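Local coordinates for protein Cfl (PDB 7A9J) that is a coronafacic acid ligase that probably activates carboxylic acids with ATP, as other adenylate-forming enzymes of its family do, at residues 98-106 against 236-247; 178-187 against 198-207. The protein carries 1 engineered substitution. All coordinates share one frame; numbering follows the deposited sequence.

Contact 1 (98-106 against 236-247); sequences VFVPLSLKL and DLISPWSILITF. With R4Z (6-ethyl-1-oxidanylidene-indene-4-carboxylic acid), chain B.
Ile238 packs along the backbone from Pro101 to Leu104, and branching at CB suits it to touch two places at once. From CB, which faces the 98-106 segment, two branches leave. A chi1 of -149°, off a staggered value, leaves CG2 between the backbone N and the carbonyl carbon, while Ile238 CG1 lies 3.5 Å from Leu102 O; CD1 beyond it turns back to Pro101, 4.0 Å from its CB. CG2 touches Ser103 CA at 3.8 Å and Leu104 CG at 4.0 Å. The rigid, compact ring of Pro101 also meets the helix, its CG 3.8 Å from Ile243 CD1. That same methyl lies at the edge of the Phe99 ring, whose CZ meets the edge of the Phe247 ring.

At the solvent end the contact becomes polar. A water accepts from Leu104 N and donates to Asp236 OD2, 2.7 Å from each, joining backbone to carboxylate. Lys105 NZ stays 4.2 Å from Asp236 OD2, beyond a salt bridge. An ST turn, Lys105 N to Ser103 OG, helps shape this end of the chain.

In the first turn of the helix, Trp241 lays one face on the indenone ligand and the other on Ile245 CD1; Pro240 and Leu244 also line this pocket. Strand 98-101, next to strand 74-78, faces the start of helix 240-251, with Tyr89 of helix 83-95 touching Ile238, Ile243 and Phe99.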
loop_
_atom_site.group_PDB
_atom_site.type_symbol
_atom_site.label_atom_id
_atom_site.label_comp_id
_atom_site.label_asym_id
_atom_site.label_seq_id
_atom_site.Cartn_x
_atom_site.Cartn_y
_atom_site.Cartn_z
ATOM N N VAL A 98 13.979 11.362 -14.317
ATOM C CA VAL A 98 12.723 10.650 -14.086
ATOM C C VAL A 98 13.040 9.286 -13.487
ATOM O O VAL A 98 13.737 8.473 -14.103
ATOM C CB VAL A 98 11.978 10.523 -15.417
ATOM C CG1 VAL A 98 10.673 9.700 -15.273
ATOM C CG2 VAL A 98 11.725 11.903 -15.984
ATOM N N PHE A 99 12.556 9.013 -12.279
ATOM C CA PHE A 99 12.878 7.705 -11.733
ATOM C C PHE A 99 11.753 6.705 -11.964
ATOM O O PHE A 99 10.575 7.063 -11.967
ATOM C CB PHE A 99 13.247 7.735 -10.257
ATOM C CG PHE A 99 12.221 8.352 -9.330
ATOM C CD1 PHE A 99 11.406 7.522 -8.557
ATOM C CD2 PHE A 99 12.151 9.732 -9.156
ATOM C CE1 PHE A 99 10.500 8.043 -7.627
ATOM C CE2 PHE A 99 11.222 10.289 -8.214
ATOM C CZ PHE A 99 10.385 9.403 -7.468
ATOM N N VAL A 100 12.153 5.461 -12.202
ATOM C CA VAL A 100 11.231 4.383 -12.622
ATOM C C VAL A 100 11.483 3.213 -11.678
ATOM O O VAL A 100 12.338 2.365 -11.949
ATOM C CB VAL A 100 11.439 3.960 -14.088
ATOM C CG1 VAL A 100 10.329 2.946 -14.497
ATOM C CG2 VAL A 100 11.438 5.160 -15.012
ATOM N N PRO A 101 10.772 3.135 -10.552
ATOM C CA PRO A 101 11.018 2.066 -9.596
ATOM C C PRO A 101 10.541 0.719 -10.150
ATOM O O PRO A 101 9.452 0.604 -10.759
ATOM C CB PRO A 101 10.214 2.494 -8.360
ATOM C CG PRO A 101 9.713 3.885 -8.640
ATOM C CD PRO A 101 9.794 4.142 -10.094
ATOM N N LEU A 102 11.398 -0.290 -10.015
ATOM C CA LEU A 102 11.118 -1.646 -10.499
ATOM C C LEU A 102 10.843 -2.545 -9.304
ATOM O O LEU A 102 11.756 -2.863 -8.539
ATOM C CB LEU A 102 12.272 -2.226 -11.314
ATOM C CG LEU A 102 12.684 -1.352 -12.487
ATOM C CD1 LEU A 102 13.961 -1.921 -13.171
ATOM C CD2 LEU A 102 11.519 -1.208 -13.431
ATOM N N SER A 103 9.591 -3.000 -9.198
ATOM C CA SER A 103 9.149 -3.717 -8.024
ATOM C C SER A 103 9.970 -4.991 -7.838
ATOM O O SER A 103 10.398 -5.631 -8.801
ATOM C CB SER A 103 7.635 -4.064 -8.189
ATOM O OG SER A 103 7.309 -5.271 -7.540
ATOM N N LEU A 104 10.255 -5.333 -6.580
ATOM C CA LEU A 104 11.018 -6.535 -6.302
ATOM C C LEU A 104 10.235 -7.811 -6.587
ATOM O O LEU A 104 10.832 -8.889 -6.560
ATOM C CB LEU A 104 11.498 -6.545 -4.845
ATOM C CG LEU A 104 12.174 -5.254 -4.335
ATOM C CD1 LEU A 104 12.798 -5.472 -2.938
ATOM C CD2 LEU A 104 13.222 -4.746 -5.346
ATOM N N LYS A 105 8.921 -7.720 -6.845
ATOM C CA LYS A 105 8.131 -8.879 -7.197
ATOM C C LYS A 105 8.259 -9.232 -8.668
ATOM O O LYS A 105 7.865 -10.320 -9.032
ATOM C CB LYS A 105 6.647 -8.649 -6.840
ATOM C CG LYS A 105 6.500 -8.060 -5.406
ATOM C CD LYS A 105 5.322 -8.649 -4.624
ATOM C CE LYS A 105 5.329 -8.122 -3.185
ATOM N NZ LYS A 105 6.641 -8.364 -2.491
ATOM N N LEU A 106 8.841 -8.362 -9.496
ATOM C CA LEU A 106 8.996 -8.630 -10.913
ATOM C C LEU A 106 10.026 -9.718 -11.196
ATOM O O LEU A 106 11.125 -9.717 -10.632
ATOM C CB LEU A 106 9.400 -7.365 -11.652
ATOM C CG LEU A 106 8.464 -6.163 -11.539
ATOM C CD1 LEU A 106 9.172 -4.971 -12.135
ATOM C CD2 LEU A 106 7.171 -6.446 -12.242
ATOM N N ASP A 236 7.749 -2.482 0.644
ATOM C CA ASP A 236 9.056 -2.112 0.097
ATOM C C ASP A 236 9.119 -0.655 -0.323
ATOM O O ASP A 236 8.194 -0.107 -0.936
ATOM C CB ASP A 236 9.428 -2.965 -1.137
ATOM C CG ASP A 236 9.469 -4.462 -0.879
ATOM O OD1 ASP A 236 9.706 -4.913 0.262
ATOM O OD2 ASP A 236 9.306 -5.198 -1.866
ATOM N N LEU A 237 10.306 -0.046 -0.076
ATOM C CA LEU A 237 10.514 1.352 -0.435
ATOM C C LEU A 237 10.530 1.569 -1.945
ATOM O O LEU A 237 10.378 2.699 -2.405
ATOM C CB LEU A 237 11.855 1.840 0.202
ATOM C CG LEU A 237 12.268 3.287 -0.086
ATOM C CD1 LEU A 237 11.187 4.300 0.301
ATOM C CD2 LEU A 237 13.615 3.480 0.722
ATOM N N ILE A 238 10.663 0.506 -2.723
ATOM C CA ILE A 238 10.535 0.612 -4.177
ATOM C C ILE A 238 9.074 0.758 -4.593
ATOM O O ILE A 238 8.794 1.088 -5.741
ATOM C CB ILE A 238 11.227 -0.615 -4.793
ATOM C CG1 ILE A 238 11.835 -0.322 -6.187
ATOM C CG2 ILE A 238 10.268 -1.774 -4.937
ATOM C CD1 ILE A 238 13.011 0.700 -6.198
ATOM N N SER A 239 8.156 0.575 -3.680
ATOM C CA SER A 239 6.711 0.613 -4.059
ATOM C C SER A 239 6.132 2.016 -3.829
ATOM O O SER A 239 6.426 2.655 -2.822
ATOM C CB SER A 239 5.959 -0.399 -3.216
ATOM O OG SER A 239 4.592 -0.456 -3.644
ATOM N N PRO A 240 5.322 2.569 -4.715
ATOM C CA PRO A 240 4.870 3.977 -4.571
ATOM C C PRO A 240 4.281 4.413 -3.225
ATOM O O PRO A 240 4.609 5.500 -2.766
ATOM C CB PRO A 240 3.770 4.088 -5.664
ATOM C CG PRO A 240 4.296 3.278 -6.762
ATOM C CD PRO A 240 4.892 1.993 -6.016
ATOM N N TRP A 241 3.440 3.605 -2.564
ATOM C CA TRP A 241 2.948 4.077 -1.267
ATOM C C TRP A 241 4.106 4.373 -0.282
ATOM O O TRP A 241 4.073 5.367 0.435
ATOM C CB TRP A 241 2.005 3.054 -0.649
ATOM C CG TRP A 241 1.280 3.539 0.581
ATOM C CD1 TRP A 241 0.889 4.824 0.876
ATOM C CD2 TRP A 241 0.827 2.711 1.646
ATOM N NE1 TRP A 241 0.231 4.851 2.112
ATOM C CE2 TRP A 241 0.194 3.566 2.598
ATOM C CE3 TRP A 241 0.914 1.333 1.892
ATOM C CZ2 TRP A 241 -0.338 3.083 3.790
ATOM C CZ3 TRP A 241 0.398 0.849 3.053
ATOM C CH2 TRP A 241 -0.199 1.731 4.003
ATOM N N SER A 242 5.103 3.506 -0.239
ATOM C CA SER A 242 6.231 3.739 0.685
ATOM C C SER A 242 7.078 4.911 0.246
ATOM O O SER A 242 7.654 5.588 1.089
ATOM C CB SER A 242 7.085 2.511 0.803
ATOM O OG SER A 242 6.406 1.511 1.530
ATOM N N ILE A 243 7.206 5.142 -1.062
ATOM C CA ILE A 243 7.942 6.332 -1.509
ATOM C C ILE A 243 7.284 7.588 -0.958
ATOM O O ILE A 243 7.938 8.469 -0.370
ATOM C CB ILE A 243 7.979 6.362 -3.048
ATOM C CG1 ILE A 243 8.733 5.163 -3.552
ATOM C CG2 ILE A 243 8.498 7.756 -3.533
ATOM C CD1 ILE A 243 8.709 4.974 -5.095
ATOM N N LEU A 244 5.943 7.654 -1.087
ATOM C CA LEU A 244 5.223 8.806 -0.609
ATOM C C LEU A 244 5.309 8.913 0.898
ATOM O O LEU A 244 5.415 10.032 1.420
ATOM C CB LEU A 244 3.763 8.716 -1.047
ATOM C CG LEU A 244 3.529 8.785 -2.562
ATOM C CD1 LEU A 244 1.964 8.690 -2.813
ATOM C CD2 LEU A 244 4.014 10.076 -3.170
ATOM N N ILE A 245 5.176 7.791 1.601
ATOM C CA ILE A 245 5.287 7.814 3.064
ATOM C C ILE A 245 6.649 8.340 3.466
ATOM O O ILE A 245 6.752 9.154 4.376
ATOM C CB ILE A 245 5.109 6.413 3.660
ATOM C CG1 ILE A 245 3.619 6.027 3.584
ATOM C CG2 ILE A 245 5.560 6.376 5.114
ATOM C CD1 ILE A 245 3.422 4.501 3.823
ATOM N N THR A 246 7.677 7.883 2.774
ATOM C CA THR A 246 9.043 8.284 3.137
ATOM C C THR A 246 9.258 9.791 2.900
ATOM O O THR A 246 9.794 10.498 3.761
ATOM C CB THR A 246 10.019 7.412 2.341
ATOM O OG1 THR A 246 9.803 6.042 2.674
ATOM C CG2 THR A 246 11.553 7.831 2.679
ATOM N N PHE A 247 8.864 10.313 1.733
ATOM C CA PHE A 247 8.977 11.732 1.491
ATOM C C PHE A 247 8.176 12.517 2.525
ATOM O O PHE A 247 8.642 13.535 3.051
ATOM C CB PHE A 247 8.463 12.151 0.102
ATOM C CG PHE A 247 9.259 11.604 -1.056
ATOM C CD1 PHE A 247 10.675 11.458 -0.991
ATOM C CD2 PHE A 247 8.638 11.388 -2.255
ATOM C CE1 PHE A 247 11.358 10.982 -2.108
ATOM C CE2 PHE A 247 9.328 10.901 -3.359
ATOM C CZ PHE A 247 10.698 10.747 -3.314
HETATM C C13 R4Z B . -0.722 5.333 -4.377
HETATM C C15 R4Z B . -1.821 4.705 -2.179
HETATM C C02 R4Z B . -2.819 3.897 0.082
HETATM C C03 R4Z B . -2.964 2.729 0.829
HETATM C C04 R4Z B . -2.421 1.616 -0.068
HETATM C C05 R4Z B . -2.167 3.794 -1.193
HETATM C C06 R4Z B . -1.860 2.420 -1.359
HETATM C C07 R4Z B . -1.190 2.028 -2.512
HETATM C C08 R4Z B . -0.845 0.543 -2.714
HETATM C C11 R4Z B . -0.813 2.962 -3.476
HETATM C C12 R4Z B . -1.121 4.320 -3.324
HETATM C C14 R4Z B . 0.787 5.688 -4.255
HETATM O O01 R4Z B . -3.230 4.950 0.494
HETATM O O09 R4Z B . -0.000 0.262 -3.606
HETATM O O10 R4Z B . -1.388 -0.387 -2.035
HETATM O O HOH W 1 8.684 -4.627 -4.443
HETATM O O HOH W 2 7.371 -6.921 0.395
#

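Contact 2 (178-187 against 198-207); sequences IYTDEIASIF and GIVYSQKTLI
With CG anti to the carbonyl carbon in each, chi1 -69° and -79°, Phe187 and Tyr201, which share one face of the hairpin, swing their rings together there. They form an edge-to-face pair, centroids 4.5 Å apart and planes at 54°: Phe187 CD2 comes over the tyrosine face, 3.4 Å from Tyr201 CE1. Thr205 CG2 covers the opposite face, and Tyr201 OH bonds to Gly340 O, so the tyrosine ring is held on both faces and at its tip. Beside them Ser185 OG is buried between Tyr201 CB and the Phe187 face, with no hydrogen-bonding partner in the model.

On the other side of the strands, Ile186 and Val200 lie side by side, and Val200 CG1 meets Ile183 CG2. Between the Ile183-Ser202 and Ser185-Tyr201 pairs the register shifts by one. Tyr201 O accepts from both Ala184 N, at 2.8 Å, and Ser185 N, at 3.2 Å, a classic beta bulge. Small Ala184 suits it, its methyl packing on the first turn of the helix.

Ser202 ends the strand and caps that helix: its OG accepts from Thr205 N at 3.0 Å, while Ser202 N donates to Thr205 OG1, a capping box. Two further helix amides are taken by the turn before strand 183-188, Gln203 N by Glu182 O and Lys204 N by Thr180 O, each at 2.9 Å.

The whole is a bulged antiparallel hairpin leading into a capped helix; the connection between its strands holds the Ser-Gly-Thr-Thr-Gly signature, not modelled here, that binds ATP phosphates in adenylate-forming enzymes, probably here too.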
loop_
_atom_site.group_PDB
_atom_site.type_symbol
_atom_site.label_atom_id
_atom_site.label_comp_id
_atom_site.label_asym_id
_atom_site.label_seq_id
_atom_site.Cartn_x
_atom_site.Cartn_y
_atom_site.Cartn_z
ATOM N N ILE A 178 14.316 23.119 -12.125
ATOM C CA ILE A 178 13.240 22.116 -12.026
ATOM C C ILE A 178 11.925 22.876 -11.954
ATOM O O ILE A 178 11.802 23.807 -11.157
ATOM C CB ILE A 178 13.385 21.217 -10.779
ATOM C CG1 ILE A 178 14.756 20.529 -10.685
ATOM C CG2 ILE A 178 12.263 20.176 -10.712
ATOM C CD1 ILE A 178 15.183 19.807 -11.891
ATOM N N TYR A 179 10.942 22.496 -12.788
ATOM C CA TYR A 179 9.653 23.178 -12.854
ATOM C C TYR A 179 8.555 22.192 -12.501
ATOM O O TYR A 179 8.711 20.995 -12.713
ATOM C CB TYR A 179 9.388 23.759 -14.249
ATOM C CG TYR A 179 10.441 24.758 -14.624
ATOM C CD1 TYR A 179 10.357 26.051 -14.171
ATOM C CD2 TYR A 179 11.564 24.384 -15.374
ATOM C CE1 TYR A 179 11.351 26.982 -14.480
ATOM C CE2 TYR A 179 12.540 25.299 -15.676
ATOM C CZ TYR A 179 12.424 26.594 -15.225
ATOM O OH TYR A 179 13.395 27.518 -15.528
ATOM N N THR A 180 7.490 22.668 -11.864
ATOM C CA THR A 180 6.566 21.688 -11.281
ATOM C C THR A 180 5.787 20.912 -12.333
ATOM O O THR A 180 5.371 19.787 -12.052
ATOM C CB THR A 180 5.602 22.347 -10.299
ATOM O OG1 THR A 180 4.869 23.357 -10.994
ATOM C CG2 THR A 180 6.389 23.006 -9.189
ATOM N N ASP A 181 5.655 21.428 -13.561
ATOM C CA ASP A 181 4.953 20.638 -14.570
ATOM C C ASP A 181 5.817 19.536 -15.201
ATOM O O ASP A 181 5.286 18.707 -15.967
ATOM C CB ASP A 181 4.401 21.574 -15.662
ATOM C CG ASP A 181 5.470 22.443 -16.278
ATOM O OD1 ASP A 181 5.582 22.432 -17.508
ATOM O OD2 ASP A 181 6.189 23.145 -15.533
ATOM N N GLU A 182 7.121 19.496 -14.935
ATOM C CA GLU A 182 7.959 18.487 -15.582
ATOM C C GLU A 182 7.751 17.100 -15.001
ATOM O O GLU A 182 7.373 16.930 -13.832
ATOM C CB GLU A 182 9.445 18.883 -15.485
ATOM C CG GLU A 182 9.676 20.103 -16.299
ATOM C CD GLU A 182 11.089 20.680 -16.126
ATOM O OE1 GLU A 182 11.590 20.709 -14.970
ATOM O OE2 GLU A 182 11.664 21.080 -17.144
ATOM N N ILE A 183 8.043 16.077 -15.825
ATOM C CA ILE A 183 7.924 14.704 -15.345
ATOM C C ILE A 183 8.907 14.451 -14.234
ATOM O O ILE A 183 10.082 14.849 -14.296
ATOM C CB ILE A 183 8.150 13.676 -16.462
ATOM C CG1 ILE A 183 7.177 13.912 -17.578
ATOM C CG2 ILE A 183 8.035 12.228 -15.893
ATOM C CD1 ILE A 183 7.576 13.255 -18.866
ATOM N N ALA A 184 8.420 13.801 -13.190
ATOM C CA ALA A 184 9.247 13.352 -12.085
ATOM C C ALA A 184 9.473 11.855 -12.042
ATOM O O ALA A 184 10.578 11.423 -11.703
ATOM C CB ALA A 184 8.635 13.799 -10.766
ATOM N N SER A 185 8.444 11.037 -12.335
ATOM C CA SER A 185 8.598 9.602 -12.158
ATOM C C SER A 185 7.529 8.877 -12.976
ATOM O O SER A 185 6.582 9.482 -13.501
ATOM C CB SER A 185 8.481 9.223 -10.677
ATOM O OG SER A 185 7.140 9.425 -10.295
ATOM N N ILE A 186 7.767 7.589 -13.190
ATOM C CA ILE A 186 6.796 6.727 -13.857
ATOM C C ILE A 186 6.601 5.540 -12.950
ATOM O O ILE A 186 7.565 4.825 -12.666
ATOM C CB ILE A 186 7.271 6.259 -15.246
ATOM C CG1 ILE A 186 7.479 7.429 -16.181
ATOM C CG2 ILE A 186 6.144 5.347 -15.857
ATOM C CD1 ILE A 186 8.203 7.045 -17.510
ATOM N N PHE A 187 5.359 5.315 -12.507
ATOM C CA PHE A 187 5.043 4.256 -11.554
ATOM C C PHE A 187 4.200 3.228 -12.296
ATOM O O PHE A 187 3.033 3.500 -12.639
ATOM C CB PHE A 187 4.276 4.817 -10.352
ATOM C CG PHE A 187 5.061 5.700 -9.430
ATOM C CD1 PHE A 187 6.465 5.749 -9.415
ATOM C CD2 PHE A 187 4.372 6.497 -8.519
ATOM C CE1 PHE A 187 7.167 6.599 -8.507
ATOM C CE2 PHE A 187 5.032 7.288 -7.639
ATOM C CZ PHE A 187 6.484 7.349 -7.602
ATOM N N GLY A 198 2.301 2.608 -17.333
ATOM C CA GLY A 198 3.226 3.497 -16.668
ATOM C C GLY A 198 2.530 4.786 -16.295
ATOM O O GLY A 198 2.300 5.622 -17.155
ATOM N N ILE A 199 2.207 4.959 -15.020
ATOM C CA ILE A 199 1.493 6.152 -14.580
ATOM C C ILE A 199 2.515 7.256 -14.371
ATOM O O ILE A 199 3.483 7.098 -13.629
ATOM C CB ILE A 199 0.708 5.891 -13.291
ATOM C CG1 ILE A 199 -0.245 4.695 -13.482
ATOM C CG2 ILE A 199 -0.019 7.142 -12.864
ATOM C CD1 ILE A 199 -1.213 4.876 -14.627
ATOM N N VAL A 200 2.316 8.369 -15.053
ATOM C CA VAL A 200 3.315 9.429 -15.089
ATOM C C VAL A 200 2.931 10.474 -14.058
ATOM O O VAL A 200 1.828 11.021 -14.103
ATOM C CB VAL A 200 3.425 10.044 -16.491
ATOM C CG1 VAL A 200 4.510 11.157 -16.496
ATOM C CG2 VAL A 200 3.781 8.923 -17.485
ATOM N N TYR A 201 3.864 10.762 -13.168
ATOM C CA TYR A 201 3.768 11.828 -12.160
ATOM C C TYR A 201 4.648 12.990 -12.581
ATOM O O TYR A 201 5.809 12.772 -12.949
ATOM C CB TYR A 201 4.322 11.369 -10.830
ATOM C CG TYR A 201 3.393 10.500 -10.025
ATOM C CD1 TYR A 201 2.807 9.371 -10.568
ATOM C CD2 TYR A 201 3.208 10.781 -8.673
ATOM C CE1 TYR A 201 1.956 8.578 -9.815
ATOM C CE2 TYR A 201 2.395 9.969 -7.882
ATOM C CZ TYR A 201 1.811 8.857 -8.448
ATOM O OH TYR A 201 1.008 8.009 -7.680
ATOM N N SER A 202 4.111 14.213 -12.510
ATOM C CA SER A 202 4.973 15.388 -12.543
ATOM C C SER A 202 5.511 15.699 -11.146
ATOM O O SER A 202 5.154 15.056 -10.149
ATOM C CB SER A 202 4.216 16.592 -13.100
ATOM O OG SER A 202 3.216 16.967 -12.162
ATOM N N GLN A 203 6.468 16.648 -11.111
ATOM C CA GLN A 203 6.871 17.230 -9.835
ATOM C C GLN A 203 5.650 17.654 -9.021
ATOM O O GLN A 203 5.581 17.383 -7.808
ATOM C CB GLN A 203 7.846 18.394 -10.071
ATOM C CG GLN A 203 9.173 17.944 -10.715
ATOM C CD GLN A 203 10.207 17.480 -9.677
ATOM O OE1 GLN A 203 9.988 17.592 -8.481
ATOM N NE2 GLN A 203 11.372 16.997 -10.161
ATOM N N LYS A 204 4.669 18.291 -9.671
ATOM C CA LYS A 204 3.450 18.694 -8.972
ATOM C C LYS A 204 2.622 17.500 -8.485
ATOM O O LYS A 204 2.100 17.548 -7.361
ATOM C CB LYS A 204 2.582 19.594 -9.857
ATOM C CG LYS A 204 1.382 20.176 -9.087
ATOM C CD LYS A 204 0.573 21.177 -9.959
ATOM C CE LYS A 204 -0.502 21.927 -9.141
ATOM N NZ LYS A 204 -1.365 21.054 -8.298
ATOM N N THR A 205 2.426 16.455 -9.325
ATOM C CA THR A 205 1.740 15.265 -8.820
ATOM C C THR A 205 2.368 14.785 -7.521
ATOM O O THR A 205 1.670 14.460 -6.536
ATOM C CB THR A 205 1.799 14.087 -9.808
ATOM O OG1 THR A 205 1.525 14.520 -11.141
ATOM C CG2 THR A 205 0.694 13.054 -9.420
ATOM N N LEU A 206 3.702 14.748 -7.494
ATOM C CA LEU A 206 4.360 14.222 -6.319
ATOM C C LEU A 206 4.172 15.150 -5.108
ATOM O O LEU A 206 3.941 14.664 -3.995
ATOM C CB LEU A 206 5.837 14.029 -6.663
ATOM C CG LEU A 206 6.623 13.125 -5.772
ATOM C CD1 LEU A 206 6.032 11.713 -5.773
ATOM C CD2 LEU A 206 8.068 13.142 -6.359
ATOM N N ILE A 207 4.310 16.466 -5.313
ATOM C CA ILE A 207 4.019 17.441 -4.250
ATOM C C ILE A 207 2.616 17.154 -3.680
ATOM O O ILE A 207 2.426 17.033 -2.463
ATOM C CB ILE A 207 4.093 18.868 -4.814
ATOM C CG1 ILE A 207 5.556 19.277 -5.198
ATOM C CG2 ILE A 207 3.475 19.917 -3.849
ATOM C CD1 ILE A 207 5.526 20.559 -5.968
HETATM O O HOH W 3 11.876 15.656 -12.344
#

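Overall arrangement
Strand 98-101 connects the two contacts, whose centres lie 14 Å apart. It runs beside strand 183-188 in the same direction, and Phe99 probably makes two backbone hydrogen bonds to that strand, Phe99 N to Ala184 O at 3.2 Å and Ile186 N to Phe99 O at 3.1 Å, while Pro101 CD packs 3.5 Å from Ile186 O. Side chains add a second junction: Phe187 of contact 2 reaches Pro240 and Ile243 of contact 1, and Leu206 touches Leu244 and Phe247. Both contacts border the ligand. Leu244 CD1 lies 3.5 Å from ligand atom C14, and the Tyr201 side chain comes within about 4 Å; Ser333 adds a hydrogen bond to the indenone acid.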